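Local coordinates for protein cystalysin (Treponema denticola, PDB 1C7N) that binds pyridoxal-5'-phosphate and belongs to the class I and II aminotransferase family of PLP-dependent proteins, at residues I252-P255 / D256-E259; I305-D308 / F309-N313; I2-F5 / T6-I9; L14-L17 / K18-L21. One frame throughout, in Å; residues are numbered along the deposited sequence.

Interaction 1: residues I252-P255 / D256-E259; sequences IKNP and DIRE
R258, in the first turn of helix 255-267, bends its side chain back across P255 and onto the carbonyls of I252 and K253. CG lies anti to the backbone N (chi1 -174°), and a bend at chi3 turns the guanidinium round to meet the loop just before the helix. NH1 does the polar work: it gives a well-directed bond to I252 O (2.8 Å), which lies in the guanidinium plane, and a weak one to K253 O (2.9 Å, N-H...O 125°). P255 CA sits 3.8 Å above one face of the same group, toward its rim, while the proline ring runs obliquely past NH2. Two carbonyls at the edge and a proline over a face should together restrain the rotation of the guanidinium. The aliphatic root of R258 is used as well, since I252 CG2 packs 3.7 Å from R258 CB. That same methyl, I252 CG2, touches I257 CG2 at 3.6 Å, giving the turn its apolar side. N254 is the N-cap: its OD1 accepts from I257 N (2.8 Å) through a lone pair in the amide plane, while N254 O accepts from R258 N (2.7 Å). P255, the first helical residue, receives E259 N on its carbonyl. The contact is a surface junction where strand 248-251 of the large mixed sheet gives way to helix 255-267. W91, just ahead of the neighbouring strand 92-95, touches K253 and R258 and pairs by backbone with I252, while K253 NZ forms salt bridges with E224 of helix 224-227 and D228 just past it.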
loop_
_atom_site.group_PDB
_atom_site.type_symbol
_atom_site.label_atom_id
_atom_site.label_comp_id
_atom_site.label_asym_id
_atom_site.label_seq_id
_atom_site.Cartn_x
_atom_site.Cartn_y
_atom_site.Cartn_z
ATOM N N ILE A 252 1.528 -11.920 -14.581
ATOM C CA ILE A 252 0.453 -12.831 -14.975
ATOM C C ILE A 252 0.209 -12.746 -16.481
ATOM O O ILE A 252 -0.334 -11.759 -16.980
ATOM C CB ILE A 252 -0.857 -12.483 -14.244
ATOM C CG1 ILE A 252 -0.589 -12.354 -12.741
ATOM C CG2 ILE A 252 -1.899 -13.565 -14.490
ATOM C CD1 ILE A 252 -1.787 -11.876 -11.954
ATOM N N LYS A 253 0.617 -13.789 -17.198
ATOM C CA LYS A 253 0.459 -13.857 -18.652
ATOM C C LYS A 253 -0.987 -13.959 -19.141
ATOM O O LYS A 253 -1.389 -13.247 -20.063
ATOM C CB LYS A 253 1.242 -15.053 -19.201
ATOM C CG LYS A 253 1.024 -15.312 -20.685
ATOM C CD LYS A 253 1.592 -16.667 -21.090
ATOM C CE LYS A 253 1.522 -16.865 -22.594
ATOM N NZ LYS A 253 1.850 -18.262 -23.003
ATOM N N ASN A 254 -1.762 -14.853 -18.532
ATOM C CA ASN A 254 -3.151 -15.060 -18.931
ATOM C C ASN A 254 -4.061 -13.876 -18.621
ATOM O O ASN A 254 -4.218 -13.485 -17.464
ATOM C CB ASN A 254 -3.706 -16.319 -18.271
ATOM C CG ASN A 254 -5.096 -16.669 -18.773
ATOM O OD1 ASN A 254 -6.102 -16.186 -18.249
ATOM N ND2 ASN A 254 -5.155 -17.497 -19.809
ATOM N N PRO A 255 -4.687 -13.296 -19.660
ATOM C CA PRO A 255 -5.586 -12.150 -19.512
ATOM C C PRO A 255 -6.744 -12.410 -18.553
ATOM O O PRO A 255 -7.139 -11.523 -17.795
ATOM C CB PRO A 255 -6.057 -11.898 -20.940
ATOM C CG PRO A 255 -4.886 -12.328 -21.753
ATOM C CD PRO A 255 -4.507 -13.627 -21.085
ATOM N N ASP A 256 -7.294 -13.619 -18.594
ATOM C CA ASP A 256 -8.403 -13.979 -17.719
ATOM C C ASP A 256 -7.961 -14.015 -16.264
ATOM O O ASP A 256 -8.621 -13.448 -15.394
ATOM C CB ASP A 256 -8.975 -15.339 -18.121
ATOM C CG ASP A 256 -9.888 -15.251 -19.326
ATOM O OD1 ASP A 256 -9.481 -14.650 -20.343
ATOM O OD2 ASP A 256 -11.014 -15.786 -19.253
ATOM N N ILE A 257 -6.848 -14.690 -15.999
ATOM C CA ILE A 257 -6.327 -14.775 -14.640
ATOM C C ILE A 257 -5.865 -13.395 -14.175
ATOM O O ILE A 257 -6.121 -12.993 -13.040
ATOM C CB ILE A 257 -5.135 -15.751 -14.554
ATOM C CG1 ILE A 257 -5.614 -17.182 -14.812
ATOM C CG2 ILE A 257 -4.482 -15.647 -13.187
ATOM C CD1 ILE A 257 -4.487 -18.202 -14.896
ATOM N N ARG A 258 -5.186 -12.672 -15.061
ATOM C CA ARG A 258 -4.692 -11.343 -14.735
ATOM C C ARG A 258 -5.832 -10.412 -14.345
ATOM O O ARG A 258 -5.758 -9.716 -13.333
ATOM C CB ARG A 258 -3.924 -10.755 -15.923
ATOM C CG ARG A 258 -3.249 -9.419 -15.628
ATOM C CD ARG A 258 -2.248 -9.042 -16.716
ATOM N NE ARG A 258 -2.874 -8.818 -18.017
ATOM C CZ ARG A 258 -2.597 -9.514 -19.119
ATOM N NH1 ARG A 258 -1.702 -10.492 -19.089
ATOM N NH2 ARG A 258 -3.201 -9.218 -20.263
ATOM N N GLU A 259 -6.892 -10.407 -15.147
ATOM C CA GLU A 259 -8.037 -9.549 -14.877
ATOM C C GLU A 259 -8.803 -9.946 -13.619
ATOM O O GLU A 259 -9.438 -9.101 -12.990
ATOM C CB GLU A 259 -8.961 -9.515 -16.103
ATOM C CG GLU A 259 -8.400 -8.661 -17.240
ATOM C CD GLU A 259 -9.123 -8.851 -18.563
ATOM O OE1 GLU A 259 -10.374 -8.836 -18.580
ATOM O OE2 GLU A 259 -8.435 -9.001 -19.593
#

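Interaction 2: residues I305-D308 / F309-N313; sequences IVKD and FFEVN
K307 and E311, one turn apart on helix 289-313, join in a salt bridge with K307 NZ 2.9 Å from E311 OE2. The lysine runs extended until its last torsion (chi4 57°), which swings the ammonium round to the glutamate. It reaches OE2 from above the carboxylate plane, 38° out of it. Beneath this pair the main chain is satisfied in the usual i to i+4 pattern: I305 O, V306 O, K307 O and D308 O accept in turn from the N-H groups of F309, F310, E311 and V312. The bond from F310 N to V306 O is long at 3.3 Å, and F310 CD1 also lies close to that oxygen (3.2 Å). F309 O takes two donors, its neighbour one turn on supplying both: N313 N (2.9 Å) and N313 ND2 (3.0 Å), the amide arriving on a lone pair in the carbonyl plane. The side chain of N313 thus folds back onto its own helix. On the apolar flank V306 and F310 lie side by side, with V306 CG1 3.5 Å from F310 CE1 and in the plane of the ring. F309 CD2 stands over the centre of a face of that ring. This flank turns to the core, where V306 and F310 meet A319 of a loop and I330 of strand 327-331, while F309 meets N387 of helix 376-393. The other flank is charged: D308 OD2 and E311 OE1 approach to 4.4 Å, so the carboxylates may slightly disfavour each other's ionisation, an effect that solvent would weaken at these exposed residues and K307 would partly offset at E311.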
loop_
_atom_site.group_PDB
_atom_site.type_symbol
_atom_site.label_atom_id
_atom_site.label_comp_id
_atom_site.label_asym_id
_atom_site.label_seq_id
_atom_site.Cartn_x
_atom_site.Cartn_y
_atom_site.Cartn_z
ATOM N N ILE A 305 31.589 -17.575 7.047
ATOM C CA ILE A 305 32.040 -17.237 8.399
ATOM C C ILE A 305 31.253 -18.086 9.406
ATOM O O ILE A 305 31.821 -18.634 10.357
ATOM C CB ILE A 305 31.810 -15.733 8.712
ATOM C CG1 ILE A 305 32.760 -14.879 7.867
ATOM C CG2 ILE A 305 32.032 -15.456 10.210
ATOM C CD1 ILE A 305 32.600 -13.384 8.089
ATOM N N VAL A 306 29.947 -18.200 9.180
ATOM C CA VAL A 306 29.070 -18.971 10.057
ATOM C C VAL A 306 29.449 -20.454 10.004
ATOM O O VAL A 306 29.662 -21.087 11.036
ATOM C CB VAL A 306 27.578 -18.802 9.644
ATOM C CG1 VAL A 306 26.676 -19.646 10.534
ATOM C CG2 VAL A 306 27.175 -17.329 9.742
ATOM N N LYS A 307 29.528 -20.998 8.797
ATOM C CA LYS A 307 29.888 -22.398 8.608
ATOM C C LYS A 307 31.198 -22.701 9.327
ATOM O O LYS A 307 31.297 -23.674 10.081
ATOM C CB LYS A 307 30.019 -22.697 7.112
ATOM C CG LYS A 307 30.510 -24.101 6.768
ATOM C CD LYS A 307 30.483 -24.308 5.258
ATOM C CE LYS A 307 31.334 -25.489 4.817
ATOM N NZ LYS A 307 30.928 -26.762 5.466
ATOM N N ASP A 308 32.200 -21.860 9.102
ATOM C CA ASP A 308 33.502 -22.047 9.729
ATOM C C ASP A 308 33.445 -21.965 11.249
ATOM O O ASP A 308 34.101 -22.741 11.945
ATOM C CB ASP A 308 34.494 -21.011 9.195
ATOM C CG ASP A 308 35.844 -21.099 9.876
ATOM O OD1 ASP A 308 36.083 -20.330 10.832
ATOM O OD2 ASP A 308 36.659 -21.952 9.462
ATOM N N PHE A 309 32.661 -21.023 11.764
ATOM C CA PHE A 309 32.545 -20.847 13.201
ATOM C C PHE A 309 32.150 -22.133 13.914
ATOM O O PHE A 309 32.748 -22.493 14.925
ATOM C CB PHE A 309 31.522 -19.765 13.533
ATOM C CG PHE A 309 31.194 -19.685 14.990
ATOM C CD1 PHE A 309 32.081 -19.100 15.883
ATOM C CD2 PHE A 309 30.018 -20.247 15.480
ATOM C CE1 PHE A 309 31.804 -19.074 17.247
ATOM C CE2 PHE A 309 29.730 -20.226 16.838
ATOM C CZ PHE A 309 30.626 -19.638 17.725
ATOM N N PHE A 310 31.142 -22.826 13.400
ATOM C CA PHE A 310 30.714 -24.059 14.042
ATOM C C PHE A 310 31.682 -25.225 13.828
ATOM O O PHE A 310 31.846 -26.062 14.715
ATOM C CB PHE A 310 29.304 -24.438 13.589
ATOM C CG PHE A 310 28.252 -23.442 14.007
ATOM C CD1 PHE A 310 27.737 -22.526 13.095
ATOM C CD2 PHE A 310 27.798 -23.401 15.324
ATOM C CE1 PHE A 310 26.784 -21.582 13.493
ATOM C CE2 PHE A 310 26.848 -22.461 15.728
ATOM C CZ PHE A 310 26.342 -21.553 14.810
ATOM N N GLU A 311 32.326 -25.287 12.668
ATOM C CA GLU A 311 33.283 -26.364 12.416
ATOM C C GLU A 311 34.447 -26.234 13.396
ATOM O O GLU A 311 35.019 -27.228 13.838
ATOM C CB GLU A 311 33.833 -26.291 10.988
ATOM C CG GLU A 311 32.790 -26.389 9.902
ATOM C CD GLU A 311 33.398 -26.312 8.515
ATOM O OE1 GLU A 311 34.389 -25.571 8.344
ATOM O OE2 GLU A 311 32.876 -26.976 7.596
ATOM N N VAL A 312 34.787 -24.998 13.740
ATOM C CA VAL A 312 35.897 -24.732 14.650
ATOM C C VAL A 312 35.569 -24.746 16.145
ATOM O O VAL A 312 36.370 -25.220 16.956
ATOM C CB VAL A 312 36.548 -23.362 14.324
ATOM C CG1 VAL A 312 37.543 -22.984 15.408
ATOM C CG2 VAL A 312 37.234 -23.418 12.962
ATOM N N ASN A 313 34.396 -24.239 16.511
ATOM C CA ASN A 313 34.021 -24.142 17.918
ATOM C C ASN A 313 32.987 -25.128 18.451
ATOM O O ASN A 313 33.097 -25.584 19.589
ATOM C CB ASN A 313 33.547 -22.716 18.202
ATOM C CG ASN A 313 34.616 -21.682 17.906
ATOM O OD1 ASN A 313 35.573 -21.527 18.664
ATOM N ND2 ASN A 313 34.465 -20.974 16.792
#

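Interaction 3: residues I2-F5 / T6-I9; sequences IYDF and TTKI
D4 closes an Asx turn with T6 through OD1, and the same oxygen also takes the N-H of T7. The carboxylate is carried there by a first torsion of -179°, which places CG opposite the main-chain nitrogen and beside the carbonyl carbon, from which the chain runs on to T6 and T7. T6 N meets D4 OD1 nearly head-on to the C-O bond (2.8 Å). T7 N meets D4 OD1 on its syn lone pair (2.8 Å), with an almost straight N-H...O angle of 173°. The side chains of D4 and T7 cross at about a right angle, with T7 CB 3.2 Å from D4 OD2. With both oxygens engaged, rotation of the carboxylate should be restricted. T6 OG1 lies 3.3 Å from D4 OD1, a longer approach whose hydrogen bond is not settled. F5, between aspartate and threonines, packs its ring on the body of the subunit: it meets F43 edge-to-face and W291 with planes at about 35°, and touches C295 and V298 of helix 289-313. The polar turn therefore sits on the surface of the N-terminal arm, before helix 17-25, while the intervening aromatic ties the arm to the rest of the subunit. A little further on, I9 packs on V61 of the second subunit. Across the turn, T7 OG1 donates to D4 OD2 in a very short hydrogen bond of 2.5 Å.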
loop_
_atom_site.group_PDB
_atom_site.type_symbol
_atom_site.label_atom_id
_atom_site.label_comp_id
_atom_site.label_asym_id
_atom_site.label_seq_id
_atom_site.Cartn_x
_atom_site.Cartn_y
_atom_site.Cartn_z
ATOM N N ILE A 2 31.125 4.344 -4.429
ATOM C CA ILE A 2 31.791 3.539 -3.414
ATOM C C ILE A 2 30.685 3.025 -2.504
ATOM O O ILE A 2 29.816 3.787 -2.096
ATOM C CB ILE A 2 32.806 4.372 -2.607
ATOM C CG1 ILE A 2 33.871 4.941 -3.553
ATOM C CG2 ILE A 2 33.471 3.501 -1.552
ATOM C CD1 ILE A 2 34.943 5.737 -2.860
ATOM N N TYR A 3 30.709 1.734 -2.196
ATOM C CA TYR A 3 29.669 1.136 -1.367
ATOM C C TYR A 3 30.121 0.811 0.051
ATOM O O TYR A 3 31.300 0.559 0.296
ATOM C CB TYR A 3 29.134 -0.117 -2.065
ATOM C CG TYR A 3 28.654 0.166 -3.473
ATOM C CD1 TYR A 3 29.213 -0.492 -4.568
ATOM C CD2 TYR A 3 27.671 1.134 -3.714
ATOM C CE1 TYR A 3 28.809 -0.190 -5.871
ATOM C CE2 TYR A 3 27.263 1.441 -5.007
ATOM C CZ TYR A 3 27.836 0.780 -6.082
ATOM O OH TYR A 3 27.454 1.113 -7.362
ATOM N N ASP A 4 29.168 0.807 0.980
ATOM C CA ASP A 4 29.465 0.542 2.383
ATOM C C ASP A 4 28.703 -0.650 2.957
ATOM O O ASP A 4 27.484 -0.594 3.122
ATOM C CB ASP A 4 29.151 1.794 3.210
ATOM C CG ASP A 4 29.444 1.616 4.694
ATOM O OD1 ASP A 4 29.689 0.475 5.145
ATOM O OD2 ASP A 4 29.413 2.629 5.415
ATOM N N PHE A 5 29.424 -1.727 3.257
ATOM C CA PHE A 5 28.818 -2.920 3.850
ATOM C C PHE A 5 29.556 -3.216 5.148
ATOM O O PHE A 5 29.488 -4.327 5.685
ATOM C CB PHE A 5 28.941 -4.131 2.917
ATOM C CG PHE A 5 28.250 -3.959 1.591
ATOM C CD1 PHE A 5 28.966 -3.564 0.461
ATOM C CD2 PHE A 5 26.887 -4.203 1.468
ATOM C CE1 PHE A 5 28.332 -3.418 -0.770
ATOM C CE2 PHE A 5 26.243 -4.058 0.239
ATOM C CZ PHE A 5 26.971 -3.666 -0.881
ATOM N N THR A 6 30.255 -2.204 5.654
ATOM C CA THR A 6 31.044 -2.352 6.863
ATOM C C THR A 6 30.604 -1.527 8.071
ATOM O O THR A 6 30.849 -1.920 9.206
ATOM C CB THR A 6 32.516 -2.033 6.571
ATOM O OG1 THR A 6 32.612 -0.707 6.037
ATOM C CG2 THR A 6 33.084 -3.022 5.560
ATOM N N THR A 7 29.976 -0.380 7.843
ATOM C CA THR A 7 29.538 0.450 8.957
ATOM C C THR A 7 28.464 -0.250 9.778
ATOM O O THR A 7 27.456 -0.700 9.234
ATOM C CB THR A 7 28.947 1.792 8.481
ATOM O OG1 THR A 7 29.956 2.553 7.806
ATOM C CG2 THR A 7 28.418 2.586 9.675
ATOM N N LYS A 8 28.679 -0.332 11.085
ATOM C CA LYS A 8 27.709 -0.952 11.978
ATOM C C LYS A 8 26.656 0.101 12.312
ATOM O O LYS A 8 26.934 1.060 13.032
ATOM C CB LYS A 8 28.395 -1.430 13.262
ATOM C CG LYS A 8 27.472 -2.159 14.226
ATOM C CD LYS A 8 28.209 -2.621 15.482
ATOM C CE LYS A 8 27.263 -3.386 16.403
ATOM N NZ LYS A 8 27.904 -3.797 17.679
ATOM N N ILE A 9 25.448 -0.079 11.789
ATOM C CA ILE A 9 24.373 0.876 12.028
ATOM C C ILE A 9 23.458 0.435 13.163
ATOM O O ILE A 9 23.490 -0.715 13.594
ATOM C CB ILE A 9 23.507 1.075 10.758
ATOM C CG1 ILE A 9 22.747 -0.214 10.438
ATOM C CG2 ILE A 9 24.391 1.467 9.582
ATOM C CD1 ILE A 9 21.841 -0.119 9.223
#

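Interaction 4: residues L14-L17 / K18-L21; sequences LGSL and KWDL
S16 is the N-cap of helix 17-25, meeting W19 with its side chain and D20 with its carbonyl at the head of the first turn. Upstream, L14 takes part through water: L14 N gives its proton to water 1 (2.9 Å), which also accepts from S16 N and lies close to D20 OD1. G15 follows with left-handed backbone angles (phi 84°, psi 7°) that favour glycine. Its N-H goes to water 2, again beside D20 OD1, so the aspartate faces the incoming chain across two waters. In S16 the hydroxyl lies opposite the main-chain nitrogen (chi1 169°), which carries S16 OG beneath the helix start to accept from W19 N at 3.2 Å. S16 OG also approaches W19 CD1 to 3.4 Å, and S16 CB packs on W19 CB. S16 O accepts from D20 N (2.9 Å), beginning the helical bonding. L17 continues it, L17 O taking L21 N at 3.0 Å. L17 also packs on T65 of the second subunit, and the backbones of G15 and L17 hydrogen-bond to that subunit. Beyond the turn, K18 NZ forms salt bridges with D40 and E42, and W19 NE1 hydrogen-bonds to E42. Water 3 completes the cap, accepting the S16 OG proton at 2.8 Å and the K18 N-H at 3.0 Å.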
loop_
_atom_site.group_PDB
_atom_site.type_symbol
_atom_site.label_atom_id
_atom_site.label_comp_id
_atom_site.label_asym_id
_atom_site.label_seq_id
_atom_site.Cartn_x
_atom_site.Cartn_y
_atom_site.Cartn_z
ATOM N N LEU A 14 13.490 3.519 15.808
ATOM C CA LEU A 14 13.345 4.112 14.481
ATOM C C LEU A 14 12.156 3.507 13.729
ATOM O O LEU A 14 12.001 3.712 12.530
ATOM C CB LEU A 14 14.627 3.900 13.671
ATOM C CG LEU A 14 15.699 4.994 13.679
ATOM C CD1 LEU A 14 15.885 5.575 15.070
ATOM C CD2 LEU A 14 16.998 4.402 13.158
ATOM N N GLY A 15 11.323 2.756 14.442
ATOM C CA GLY A 15 10.169 2.142 13.812
ATOM C C GLY A 15 10.467 0.825 13.114
ATOM O O GLY A 15 9.610 0.278 12.423
ATOM N N SER A 16 11.682 0.316 13.271
ATOM C CA SER A 16 12.045 -0.953 12.644
ATOM C C SER A 16 11.302 -2.064 13.370
ATOM O O SER A 16 11.512 -2.267 14.560
ATOM C CB SER A 16 13.552 -1.197 12.755
ATOM O OG SER A 16 13.879 -2.523 12.381
ATOM N N LEU A 17 10.431 -2.780 12.664
ATOM C CA LEU A 17 9.687 -3.859 13.303
ATOM C C LEU A 17 10.639 -4.917 13.841
ATOM O O LEU A 17 10.391 -5.511 14.894
ATOM C CB LEU A 17 8.699 -4.512 12.327
ATOM C CG LEU A 17 7.482 -3.686 11.905
ATOM C CD1 LEU A 17 6.834 -3.030 13.121
ATOM C CD2 LEU A 17 7.919 -2.635 10.938
ATOM N N LYS A 18 11.734 -5.138 13.119
ATOM C CA LYS A 18 12.725 -6.130 13.519
ATOM C C LYS A 18 13.412 -5.759 14.826
ATOM O O LYS A 18 13.568 -6.598 15.710
ATOM C CB LYS A 18 13.788 -6.312 12.429
ATOM C CG LYS A 18 14.852 -7.349 12.801
ATOM C CD LYS A 18 15.801 -7.658 11.655
ATOM C CE LYS A 18 16.603 -6.450 11.230
ATOM N NZ LYS A 18 17.470 -6.774 10.056
ATOM N N TRP A 19 13.837 -4.506 14.941
ATOM C CA TRP A 19 14.506 -4.056 16.157
ATOM C C TRP A 19 13.532 -3.898 17.326
ATOM O O TRP A 19 13.860 -4.236 18.456
ATOM C CB TRP A 19 15.252 -2.738 15.902
ATOM C CG TRP A 19 16.560 -2.918 15.175
ATOM C CD1 TRP A 19 16.739 -3.420 13.915
ATOM C CD2 TRP A 19 17.872 -2.608 15.670
ATOM N NE1 TRP A 19 18.076 -3.439 13.599
ATOM C CE2 TRP A 19 18.794 -2.945 14.656
ATOM C CE3 TRP A 19 18.356 -2.075 16.872
ATOM C CZ2 TRP A 19 20.177 -2.768 14.806
ATOM C CZ3 TRP A 19 19.733 -1.898 17.021
ATOM C CH2 TRP A 19 20.626 -2.245 15.992
ATOM N N ASP A 20 12.335 -3.383 17.068
ATOM C CA ASP A 20 11.367 -3.225 18.151
ATOM C C ASP A 20 10.994 -4.609 18.687
ATOM O O ASP A 20 10.729 -4.772 19.879
ATOM C CB ASP A 20 10.114 -2.488 17.664
ATOM C CG ASP A 20 10.404 -1.049 17.250
ATOM O OD1 ASP A 20 11.474 -0.516 17.620
ATOM O OD2 ASP A 20 9.552 -0.447 16.562
ATOM N N LEU A 21 10.986 -5.603 17.804
ATOM C CA LEU A 21 10.656 -6.965 18.201
ATOM C C LEU A 21 11.704 -7.503 19.163
ATOM O O LEU A 21 11.377 -8.181 20.138
ATOM C CB LEU A 21 10.566 -7.882 16.974
ATOM C CG LEU A 21 10.360 -9.375 17.273
ATOM C CD1 LEU A 21 9.118 -9.554 18.130
ATOM C CD2 LEU A 21 10.233 -10.165 15.971
HETATM O O HOH W 1 13.214 0.682 15.676
HETATM O O HOH W 2 10.601 2.189 17.270
HETATM O O HOH W 3 12.420 -3.920 10.414
#

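How the interactions relate
Interactions 3 and 4 are neighbours in the N-terminal arm: their centres lie 20 Å apart, and I9 O touches W19 CH2 at 4.0 Å. Interaction 2 stands about 10 Å from interaction 3 by nearest atoms; F5 rests on an earlier part of the same helix 289-313 that carries 305-313. Interaction 1 is remote, 48 Å from interaction 2 between centres and across the middle of the chain. Interactions 1 and 4 share a motif, each an N-cap side chain at a helix start. Toward pyridoxal-5'-phosphate, the side chain of L17 in interaction 4 comes to about 11 Å, while interaction 1 follows the strand that begins with S248 of the cofactor pocket.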